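ABC transporter, permease protein, putative (Porphyromonas gingivalis, PDB 2P0S) is a putative permease whose whole protein probably works as an ABC-type transporter in the cell membrane, the chain here being one domain of it. Local coordinates at residues S81-N84 with H85-I89; T39-E42 with Y43-M46; I59-D62 with L63-P67; K26-D29 with E30-F33. All coordinates share one frame; numbering follows the deposited sequence. Where two conformers were deposited one is given.

Contact 1 (S81-N84 with H85-I89); sequences SVSN and HISRI
Ser87 grips the carbonyl oxygen of Ser83 twice, one turn back along helix 80-100. Its amide N lies 2.8 Å from Ser83 O, and its hydroxyl OG gives a second, short bond of 2.6 Å to that same Ser83 O. The two donors arrive from opposite faces of the carbonyl plane; OG stands 42° out of it and so does not use a lone pair. The torsion that makes this possible is chi1 of Ser87, -66°, which folds OG beside its own backbone N and back over the preceding turn.

Backbone bonds of the i to i+4 kind run on both sides of this pair: His85 N to Ser81 O at 2.9 Å, Ile86 N to Val82 O at 3.1 Å and Arg88 N to Asn84 O at 3.0 Å.

Apolar contact is confined to Val82 and Ile86, which lie side by side and point the same way, with Val82 CG1 4.0 Å from Ile86 CD1. Both rest on Ile12 of strand 11-16.

The polar flank has further partners: Ser83 OG and Ser87 OG bond to the backbone of Val120 of the second subunit, and Arg88 makes a salt bridge to Asp92 of that subunit. The chemistry thus divides the helix, a hydrocarbon side packing on the sheet and a hydroxyl-rich side that takes part in the dimer.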
loop_
_atom_site.group_PDB
_atom_site.type_symbol
_atom_site.label_atom_id
_atom_site.label_comp_id
_atom_site.label_asym_id
_atom_site.label_seq_id
_atom_site.Cartn_x
_atom_site.Cartn_y
_atom_site.Cartn_z
ATOM N N SER A 81 -6.592 -1.859 3.694
ATOM C CA SER A 81 -5.724 -1.861 2.530
ATOM C C SER A 81 -6.281 -1.129 1.296
ATOM O O SER A 81 -5.519 -0.475 0.604
ATOM C CB SER A 81 -5.415 -3.313 2.131
ATOM O OG SER A 81 -6.468 -3.866 1.300
ATOM N N VAL A 82 -7.583 -1.272 1.010
ATOM C CA VAL A 82 -8.274 -0.635 -0.126
ATOM C C VAL A 82 -8.167 0.893 0.064
ATOM O O VAL A 82 -7.645 1.573 -0.790
ATOM C CB VAL A 82 -9.745 -1.101 -0.186
ATOM C CG1 VAL A 82 -10.459 -0.388 -1.168
ATOM C CG2 VAL A 82 -9.866 -2.677 -0.506
ATOM N N SER A 83 -8.601 1.446 1.168
ATOM C CA SER A 83 -8.461 2.914 1.351
ATOM C C SER A 83 -7.000 3.304 1.419
ATOM O O SER A 83 -6.607 4.335 0.876
ATOM C CB SER A 83 -9.165 3.334 2.628
ATOM O OG SER A 83 -8.595 4.677 2.936
ATOM N N ASN A 84 -6.199 2.498 2.125
ATOM C CA ASN A 84 -4.728 2.724 2.236
ATOM C C ASN A 84 -4.159 3.055 0.875
ATOM O O ASN A 84 -3.692 4.210 0.622
ATOM C CB ASN A 84 -3.999 1.504 2.843
ATOM C CG ASN A 84 -4.267 1.365 4.324
ATOM O OD1 ASN A 84 -3.952 0.328 4.951
ATOM N ND2 ASN A 84 -4.843 2.428 4.913
ATOM N N HIS A 85 -4.308 2.081 -0.004
ATOM C CA HIS A 85 -3.702 2.000 -1.363
ATOM C C HIS A 85 -4.220 3.146 -2.227
ATOM O O HIS A 85 -3.422 3.899 -2.820
ATOM C CB HIS A 85 -4.168 0.671 -1.999
ATOM C CG HIS A 85 -3.563 0.364 -3.348
ATOM N ND1 HIS A 85 -2.201 0.187 -3.545
ATOM C CD2 HIS A 85 -4.139 0.140 -4.560
ATOM C CE1 HIS A 85 -1.965 -0.114 -4.817
ATOM N NE2 HIS A 85 -3.123 -0.168 -5.443
ATOM N N ILE A 86 -5.532 3.343 -2.238
ATOM C CA ILE A 86 -6.182 4.362 -3.027
ATOM C C ILE A 86 -5.744 5.737 -2.502
ATOM O O ILE A 86 -5.401 6.610 -3.309
ATOM C CB ILE A 86 -7.664 4.215 -2.976
ATOM C CG1 ILE A 86 -8.031 2.899 -3.784
ATOM C CG2 ILE A 86 -8.347 5.426 -3.516
ATOM C CD1 ILE A 86 -9.545 2.579 -3.766
ATOM N N SER A 87 -5.707 5.903 -1.205
ATOM C CA SER A 87 -5.324 7.245 -0.600
ATOM C C SER A 87 -3.886 7.644 -0.982
ATOM O O SER A 87 -3.609 8.809 -1.307
ATOM C CB SER A 87 -5.397 7.130 0.921
ATOM O OG SER A 87 -6.764 6.918 1.358
ATOM N N ARG A 88 -2.996 6.648 -0.966
ATOM C CA ARG A 88 -1.560 6.922 -1.332
ATOM C C ARG A 88 -1.402 7.239 -2.809
ATOM O O ARG A 88 -0.592 8.091 -3.201
ATOM C CB ARG A 88 -0.634 5.790 -0.972
ATOM C CG ARG A 88 -0.367 5.587 0.549
ATOM C CD ARG A 88 0.440 4.251 0.879
ATOM N NE ARG A 88 0.524 4.118 2.324
ATOM C CZ ARG A 88 1.521 4.704 2.984
ATOM N NH1 ARG A 88 2.446 5.365 2.296
ATOM N NH2 ARG A 88 1.580 4.605 4.344
ATOM N N ILE A 89 -2.163 6.567 -3.677
ATOM C CA ILE A 89 -2.063 6.792 -5.111
ATOM C C ILE A 89 -2.534 8.258 -5.349
ATOM O O ILE A 89 -1.852 9.006 -6.023
ATOM C CB ILE A 89 -2.914 5.740 -5.936
ATOM C CG1 ILE A 89 -2.218 4.382 -5.921
ATOM C CG2 ILE A 89 -3.123 6.112 -7.361
ATOM C CD1 ILE A 89 -3.186 3.307 -6.352
#

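Contact 2 (T39-E42 with Y43-M46); sequences TAEE and YRKM
Arg44 NE donates to Glu41 OE1 at 2.8 Å, close to the guanidinium plane, and the bend of Arg44 at chi3 turns NE to it. The two side chains run side by side, their carboxylate and guanidinium planes 34° apart. A second bond from Arg44 NH2 and a long salt bridge from Lys45 involve Glu41 OE2, whose position is less sure.

Across the turn Tyr43 N meets Thr39 O at 2.9 Å, and Arg44 N meets Ala40 O at 2.9 Å. The Tyr43 ring also passes near that first carbonyl, with CD2 3.2 Å from Thr39 O.

At the start of the helix, Thr39 N donates over 3.0 Å to Glu42 OE1, which receives it on its anti lone pair with an N-H...O angle of 173°; the bond from Thr39 OG1 to Glu42 OE1 is weak. In return Glu42 N donates to Thr39 OG1 over 2.9 Å. This reciprocal pair is a capping box with Thr39 as N-cap, and it gives a partner to Glu42 N in the first turn, where no preceding turn exists to supply a carbonyl. Glu42 CG sits beside its backbone N (chi1 -60°) and the chain beyond is extended, which carries the carboxylate back to Thr39.

Helix 40-51 packs on the sheet through Ala40 and Tyr43, both touching Val56 of strand 55-59; Trp125 of the second subunit touches the same two residues, and Arg44 NH1 bonds to Ser126 O of that subunit.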
loop_
_atom_site.group_PDB
_atom_site.type_symbol
_atom_site.label_atom_id
_atom_site.label_comp_id
_atom_site.label_asym_id
_atom_site.label_seq_id
_atom_site.Cartn_x
_atom_site.Cartn_y
_atom_site.Cartn_z
ATOM N N THR A 39 -24.451 5.534 -10.648
ATOM C CA THR A 39 -24.064 6.205 -9.440
ATOM C C THR A 39 -23.824 5.226 -8.335
ATOM O O THR A 39 -24.287 4.028 -8.409
ATOM C CB THR A 39 -25.185 7.157 -8.935
ATOM O OG1 THR A 39 -26.342 6.393 -8.543
ATOM C CG2 THR A 39 -25.581 8.128 -10.046
ATOM N N ALA A 40 -23.133 5.709 -7.289
ATOM C CA ALA A 40 -22.978 4.907 -6.101
ATOM C C ALA A 40 -24.330 4.387 -5.562
ATOM O O ALA A 40 -24.401 3.225 -5.159
ATOM C CB ALA A 40 -22.208 5.708 -5.010
ATOM N N GLU A 41 -25.346 5.260 -5.454
ATOM C CA GLU A 41 -26.667 4.881 -4.936
ATOM C C GLU A 41 -27.307 3.858 -5.878
ATOM O O GLU A 41 -27.935 2.888 -5.439
ATOM C CB GLU A 41 -27.594 6.109 -4.808
ATOM C CG GLU A 41 -29.095 5.796 -4.390
ATOM C CD GLU A 41 -29.242 5.049 -3.011
ATOM O OE1 GLU A 41 -28.305 5.070 -2.179
ATOM O OE2 GLU A 41 -30.299 4.399 -2.786
ATOM N N GLU A 42 -27.166 4.032 -7.171
ATOM C CA GLU A 42 -27.718 2.935 -8.012
ATOM C C GLU A 42 -27.057 1.619 -7.867
ATOM O O GLU A 42 -27.794 0.592 -7.913
ATOM C CB GLU A 42 -27.722 3.347 -9.465
ATOM C CG GLU A 42 -28.538 4.555 -9.673
ATOM C CD GLU A 42 -28.430 4.978 -11.079
ATOM O OE1 GLU A 42 -27.285 5.251 -11.507
ATOM O OE2 GLU A 42 -29.468 4.959 -11.777
ATOM N N TYR A 43 -25.716 1.567 -7.832
ATOM C CA TYR A 43 -25.020 0.336 -7.554
ATOM C C TYR A 43 -25.463 -0.255 -6.176
ATOM O O TYR A 43 -25.626 -1.479 -6.028
ATOM C CB TYR A 43 -23.493 0.534 -7.590
ATOM C CG TYR A 43 -22.898 0.699 -8.934
ATOM C CD1 TYR A 43 -23.039 -0.293 -9.901
ATOM C CD2 TYR A 43 -22.051 1.826 -9.236
ATOM C CE1 TYR A 43 -22.434 -0.172 -11.144
ATOM C CE2 TYR A 43 -21.411 1.934 -10.491
ATOM C CZ TYR A 43 -21.646 0.902 -11.438
ATOM O OH TYR A 43 -21.042 0.908 -12.671
ATOM N N ARG A 44 -25.668 0.591 -5.175
ATOM C CA ARG A 44 -26.134 0.088 -3.911
ATOM C C ARG A 44 -27.453 -0.674 -4.070
ATOM O O ARG A 44 -27.597 -1.712 -3.507
ATOM C CB ARG A 44 -26.440 1.218 -2.922
ATOM C CG ARG A 44 -26.710 0.742 -1.470
ATOM C CD ARG A 44 -26.911 2.006 -0.478
ATOM N NE ARG A 44 -28.172 2.654 -0.872
ATOM C CZ ARG A 44 -29.390 2.180 -0.468
ATOM N NH1 ARG A 44 -29.461 1.151 0.381
ATOM N NH2 ARG A 44 -30.524 2.742 -0.878
ATOM N N LYS A 45 -28.416 -0.028 -4.709
ATOM C CA LYS A 45 -29.773 -0.572 -4.816
ATOM C C LYS A 45 -29.764 -1.894 -5.606
ATOM O O LYS A 45 -30.524 -2.843 -5.257
ATOM C CB LYS A 45 -30.690 0.452 -5.494
ATOM C CG LYS A 45 -30.873 1.823 -4.672
ATOM C CD LYS A 45 -31.795 2.855 -5.459
ATOM C CE LYS A 45 -32.514 3.966 -4.584
ATOM N NZ LYS A 45 -33.935 3.714 -4.015
HETATM N N MSE A 46 -28.926 -1.993 -6.639
HETATM C CA MSE A 46 -29.042 -3.123 -7.557
HETATM C C MSE A 46 -28.383 -4.333 -6.896
HETATM O O MSE A 46 -28.731 -5.514 -7.149
HETATM C CB MSE A 46 -28.540 -2.756 -8.943
HETATM C CG MSE A 46 -27.159 -3.097 -9.201
HETATM SE SE MSE A 46 -26.504 -2.461 -10.920
HETATM C CE MSE A 46 -27.323 -3.730 -12.127
#

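Contact 3 (I59-D62 with L63-P67); sequences IRQD and LLEDP. With MG (magnesium ion), chain C.
A magnesium site lies at the turn between strands 55-59 and 70-74, and Asp62 is its protein ligand. Asp62 OD2 binds the magnesium ion at 2.0 Å, and five waters complete a six-coordinate shell. The other carboxylate oxygen is engaged within the turn: Leu64 N donates to Asp62 OD1 at 2.8 Å, approaching nearly along the C-O bond. With CG anti to the backbone N (chi1 -174°), the carboxylate reaches outward to the metal with one oxygen and keeps the other over the start of the turn. One oxygen is thus tied to the backbone, which restrains rotation of the metal ligand.

The main chain closes over Asp62 O, which takes a nearly straight bond from Asp66 N at 3.0 Å and a weak one from Glu65 N.

Glu65 adds a second-shell contact. Its carboxylate stacks against that of Asp62 with the planes 15° apart, and Glu65 OE1 accepts from a metal-bound water at 2.6 Å. The water and the cation probably offset the repulsion between the two acids. At the other oxygen of Glu65, Gln61 NE2 donates to Glu65 OE2 at 3.2 Å, and OE2 receives it on its anti lone pair; the amide plane is turned 70° from the carboxylate.

On the apolar side, Ile59 CG2 meets Leu63 CD2 at 4.1 Å, the side chains crossing at about a right angle. Both touch Val70 of strand 70-74. Leu63 also packs on Leu90 and Leu94 of helix 80-100, and Leu118 of the second subunit touches it too.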
loop_
_atom_site.group_PDB
_atom_site.type_symbol
_atom_site.label_atom_id
_atom_site.label_comp_id
_atom_site.label_asym_id
_atom_site.label_seq_id
_atom_site.Cartn_x
_atom_site.Cartn_y
_atom_site.Cartn_z
ATOM N N ILE A 59 -15.486 10.315 -6.327
ATOM C CA ILE A 59 -14.703 11.583 -6.266
ATOM C C ILE A 59 -15.588 12.697 -6.781
ATOM O O ILE A 59 -15.991 12.714 -7.904
ATOM C CB ILE A 59 -13.352 11.541 -7.019
ATOM C CG1 ILE A 59 -12.481 10.535 -6.395
ATOM C CG2 ILE A 59 -12.692 12.939 -6.689
ATOM C CD1 ILE A 59 -11.143 10.027 -7.180
ATOM N N ARG A 60 -15.848 13.710 -5.929
ATOM C CA ARG A 60 -16.879 14.647 -6.187
ATOM C C ARG A 60 -16.334 16.025 -6.530
ATOM O O ARG A 60 -17.126 16.819 -7.043
ATOM C CB ARG A 60 -17.791 14.853 -4.954
ATOM C CG ARG A 60 -18.399 13.534 -4.432
ATOM C CD ARG A 60 -19.465 13.746 -3.416
ATOM N NE ARG A 60 -18.879 14.328 -2.178
ATOM C CZ ARG A 60 -18.277 13.606 -1.231
ATOM N NH1 ARG A 60 -18.215 12.281 -1.336
ATOM N NH2 ARG A 60 -17.822 14.194 -0.121
ATOM N N GLN A 61 -15.049 16.303 -6.265
ATOM C CA GLN A 61 -14.485 17.619 -6.505
ATOM C C GLN A 61 -12.969 17.443 -6.621
ATOM O O GLN A 61 -12.409 16.391 -6.241
ATOM C CB GLN A 61 -14.809 18.565 -5.332
ATOM C CG GLN A 61 -14.367 19.998 -5.598
ATOM C CD GLN A 61 -14.960 21.029 -4.626
ATOM O OE1 GLN A 61 -16.003 20.741 -3.955
ATOM N NE2 GLN A 61 -14.265 22.239 -4.469
ATOM N N ASP A 62 -12.339 18.421 -7.291
ATOM C CA ASP A 62 -10.886 18.499 -7.368
ATOM C C ASP A 62 -10.364 18.421 -5.924
ATOM O O ASP A 62 -10.831 19.245 -5.101
ATOM C CB ASP A 62 -10.494 19.852 -8.025
ATOM C CG ASP A 62 -8.989 19.944 -8.262
ATOM O OD1 ASP A 62 -8.227 19.529 -7.368
ATOM O OD2 ASP A 62 -8.572 20.300 -9.399
ATOM N N LEU A 63 -9.455 17.477 -5.650
ATOM C CA LEU A 63 -9.030 17.107 -4.266
ATOM C C LEU A 63 -8.024 18.073 -3.755
ATOM O O LEU A 63 -7.774 18.081 -2.515
ATOM C CB LEU A 63 -8.482 15.653 -4.178
ATOM C CG LEU A 63 -9.581 14.675 -4.593
ATOM C CD1 LEU A 63 -9.037 13.253 -4.556
ATOM C CD2 LEU A 63 -10.782 14.681 -3.532
ATOM N N LEU A 64 -7.583 18.935 -4.668
ATOM C CA LEU A 64 -6.762 20.062 -4.182
ATOM C C LEU A 64 -7.589 21.161 -3.610
ATOM O O LEU A 64 -7.034 21.937 -2.737
ATOM C CB LEU A 64 -5.813 20.565 -5.285
ATOM C CG LEU A 64 -4.520 19.789 -5.606
ATOM C CD1 LEU A 64 -3.458 20.488 -6.502
ATOM C CD2 LEU A 64 -3.828 19.332 -4.345
ATOM N N GLU A 65 -8.794 21.412 -4.082
ATOM C CA GLU A 65 -9.748 22.423 -3.572
ATOM C C GLU A 65 -10.464 21.851 -2.384
ATOM O O GLU A 65 -10.598 22.457 -1.383
ATOM C CB GLU A 65 -10.816 22.799 -4.633
ATOM C CG GLU A 65 -10.212 23.332 -5.897
ATOM C CD GLU A 65 -11.228 23.382 -7.105
ATOM O OE1 GLU A 65 -10.718 23.588 -8.233
ATOM O OE2 GLU A 65 -12.492 23.257 -6.913
ATOM N N ASP A 66 -10.926 20.621 -2.449
ATOM C CA ASP A 66 -11.567 20.022 -1.314
ATOM C C ASP A 66 -11.121 18.559 -1.095
ATOM O O ASP A 66 -11.729 17.643 -1.677
ATOM C CB ASP A 66 -13.064 20.029 -1.517
ATOM C CG ASP A 66 -13.843 19.461 -0.301
ATOM O OD1 ASP A 66 -13.239 19.009 0.725
ATOM O OD2 ASP A 66 -15.107 19.497 -0.370
ATOM N N PRO A 67 -10.095 18.339 -0.274
ATOM C CA PRO A 67 -9.536 16.947 -0.151
ATOM C C PRO A 67 -10.491 15.960 0.485
ATOM O O PRO A 67 -10.193 14.797 0.502
ATOM C CB PRO A 67 -8.307 17.092 0.748
ATOM C CG PRO A 67 -8.609 18.423 1.506
ATOM C CD PRO A 67 -9.298 19.309 0.540
HETATM MG MG MG C . -9.283 20.917 -11.150
HETATM O O HOH W 1 -10.817 22.086 -10.391
HETATM O O HOH W 2 -7.973 22.592 -11.047
HETATM O O HOH W 3 -7.722 19.983 -12.183
HETATM O O HOH W 4 -10.064 21.847 -13.001
HETATM O O HOH W 5 -10.773 19.284 -11.500
#

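Contact 4 (K26-D29 with E30-F33); sequences KEND and EFRF
Asn28 presents its amide to the rim of the Phe33 ring: Asn28 CG lies at the ring edge, near its plane, 3.6 Å from Phe33 CE2. The amide and ring planes stand 76° apart, so the amide turns broadside to the edge of the ring.

The same amide points its oxygen at the following backbone. Asn28 OD1 accepts from Glu30 N at 2.8 Å and from Phe31 N at 3.1 Å, both bonds fairly straight. The two donors come from opposite faces of the amide plane, each tilted 29° out of it. CG lies anti to the backbone N of Asn28 (chi1 -168°), which swings OD1 over the bend formed by the next residues. The Glu30 N bond closes an Asx turn leading toward strand 32-35, and Phe31 N adds a second bond.

Phe31 is reached less closely by its side chain, CD2 lying 4.1 Å from Asn28 OD1. One face of its ring carries CB of Glu30, 3.7 Å above the plane.

The remaining end of the amide, ND2, bonds to NE2 of His85 on helix 80-100. Two backbone N-H groups are therefore satisfied by one side-chain oxygen, and the bonds at both ends of the amide fix its rotation, oxygen to the loop and nitrogen to the helix.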
loop_
_atom_site.group_PDB
_atom_site.type_symbol
_atom_site.label_atom_id
_atom_site.label_comp_id
_atom_site.label_asym_id
_atom_site.label_seq_id
_atom_site.Cartn_x
_atom_site.Cartn_y
_atom_site.Cartn_z
ATOM N N LYS A 26 -5.105 2.899 -13.863
ATOM C CA LYS A 26 -5.216 1.963 -15.037
ATOM C C LYS A 26 -4.191 0.815 -14.910
ATOM O O LYS A 26 -4.463 -0.319 -15.433
ATOM C CB LYS A 26 -4.988 2.699 -16.361
ATOM C CG LYS A 26 -5.882 3.921 -16.616
ATOM C CD LYS A 26 -7.000 3.553 -17.560
ATOM C CE LYS A 26 -8.282 4.325 -17.249
ATOM N NZ LYS A 26 -8.125 5.803 -17.549
ATOM N N GLU A 27 -3.036 1.129 -14.273
ATOM C CA GLU A 27 -1.935 0.134 -14.126
ATOM C C GLU A 27 -1.797 -0.625 -12.751
ATOM O O GLU A 27 -0.686 -1.117 -12.400
ATOM C CB GLU A 27 -0.563 0.743 -14.539
ATOM C CG GLU A 27 -0.333 0.897 -16.084
ATOM C CD GLU A 27 0.288 -0.343 -16.800
ATOM O OE1 GLU A 27 1.356 -0.190 -17.510
ATOM O OE2 GLU A 27 -0.297 -1.459 -16.648
ATOM N N ASN A 28 -2.893 -0.816 -12.035
ATOM C CA ASN A 28 -2.838 -1.243 -10.647
ATOM C C ASN A 28 -2.735 -2.798 -10.453
ATOM O O ASN A 28 -3.445 -3.559 -11.132
ATOM C CB ASN A 28 -4.106 -0.749 -9.981
ATOM C CG ASN A 28 -4.040 -0.868 -8.474
ATOM O OD1 ASN A 28 -4.217 -1.968 -7.913
ATOM N ND2 ASN A 28 -3.730 0.274 -7.796
ATOM N N ASP A 29 -1.893 -3.267 -9.531
ATOM C CA ASP A 29 -1.774 -4.726 -9.395
ATOM C C ASP A 29 -2.447 -5.381 -8.182
ATOM O O ASP A 29 -2.235 -6.585 -7.904
ATOM C CB ASP A 29 -0.308 -5.191 -9.560
ATOM C CG ASP A 29 0.546 -4.848 -8.343
ATOM O OD1 ASP A 29 1.673 -5.450 -8.201
ATOM O OD2 ASP A 29 0.102 -3.983 -7.540
ATOM N N GLU A 30 -3.313 -4.634 -7.502
ATOM C CA GLU A 30 -4.023 -5.129 -6.324
ATOM C C GLU A 30 -5.545 -5.258 -6.443
ATOM O O GLU A 30 -6.114 -6.122 -5.784
ATOM C CB GLU A 30 -3.804 -4.157 -5.125
ATOM C CG GLU A 30 -2.566 -4.464 -4.342
ATOM C CD GLU A 30 -2.609 -3.755 -2.984
ATOM O OE1 GLU A 30 -2.279 -2.525 -2.980
ATOM O OE2 GLU A 30 -3.008 -4.436 -1.965
ATOM N N PHE A 31 -6.171 -4.297 -7.162
ATOM C CA PHE A 31 -7.612 -4.215 -7.328
ATOM C C PHE A 31 -7.975 -4.081 -8.833
ATOM O O PHE A 31 -7.169 -3.555 -9.625
ATOM C CB PHE A 31 -8.263 -3.086 -6.552
ATOM C CG PHE A 31 -7.737 -2.971 -5.141
ATOM C CD1 PHE A 31 -8.078 -3.932 -4.196
ATOM C CD2 PHE A 31 -6.876 -1.953 -4.794
ATOM C CE1 PHE A 31 -7.628 -3.831 -2.893
ATOM C CE2 PHE A 31 -6.364 -1.912 -3.493
ATOM C CZ PHE A 31 -6.753 -2.867 -2.595
ATOM N N ARG A 32 -9.207 -4.428 -9.144
ATOM C CA ARG A 32 -9.683 -4.397 -10.499
ATOM C C ARG A 32 -10.523 -3.107 -10.722
ATOM O O ARG A 32 -11.735 -3.086 -10.443
ATOM C CB ARG A 32 -10.487 -5.697 -10.773
ATOM C CG ARG A 32 -10.655 -5.901 -12.195
ATOM C CD ARG A 32 -11.745 -6.997 -12.513
ATOM N NE ARG A 32 -12.352 -6.605 -13.774
ATOM C CZ ARG A 32 -13.657 -6.468 -14.034
ATOM N NH1 ARG A 32 -14.046 -6.063 -15.257
ATOM N NH2 ARG A 32 -14.574 -6.701 -13.088
ATOM N N PHE A 33 -9.904 -2.041 -11.241
ATOM C CA PHE A 33 -10.648 -0.825 -11.372
ATOM C C PHE A 33 -11.413 -0.705 -12.677
ATOM O O PHE A 33 -10.836 -0.983 -13.791
ATOM C CB PHE A 33 -9.665 0.386 -11.217
ATOM C CG PHE A 33 -9.140 0.521 -9.805
ATOM C CD1 PHE A 33 -9.925 1.221 -8.838
ATOM C CD2 PHE A 33 -7.893 0.064 -9.414
ATOM C CE1 PHE A 33 -9.502 1.329 -7.548
ATOM C CE2 PHE A 33 -7.411 0.205 -8.060
ATOM C CZ PHE A 33 -8.208 0.894 -7.111
#

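Overall arrangement
Contacts 1 and 4 are neighbours in space, their centres 11 Å apart, and they touch directly: besides the bond to Asn28, His85 of helix 80-100 packs against Glu30 and Phe31, next to the start of strand 32-35. The other two contacts stand apart. Contact 3, which holds the magnesium ligand, has its nearest atoms about 7 Å from contact 1 and about 9 Å from contact 4. Contact 2 lies on helix 40-51, with its centre about 22 Å from each of the other three. All four contacts reach the second subunit, contact 4 through Glu30 alone, so the dimer spans widely separated parts of the domain.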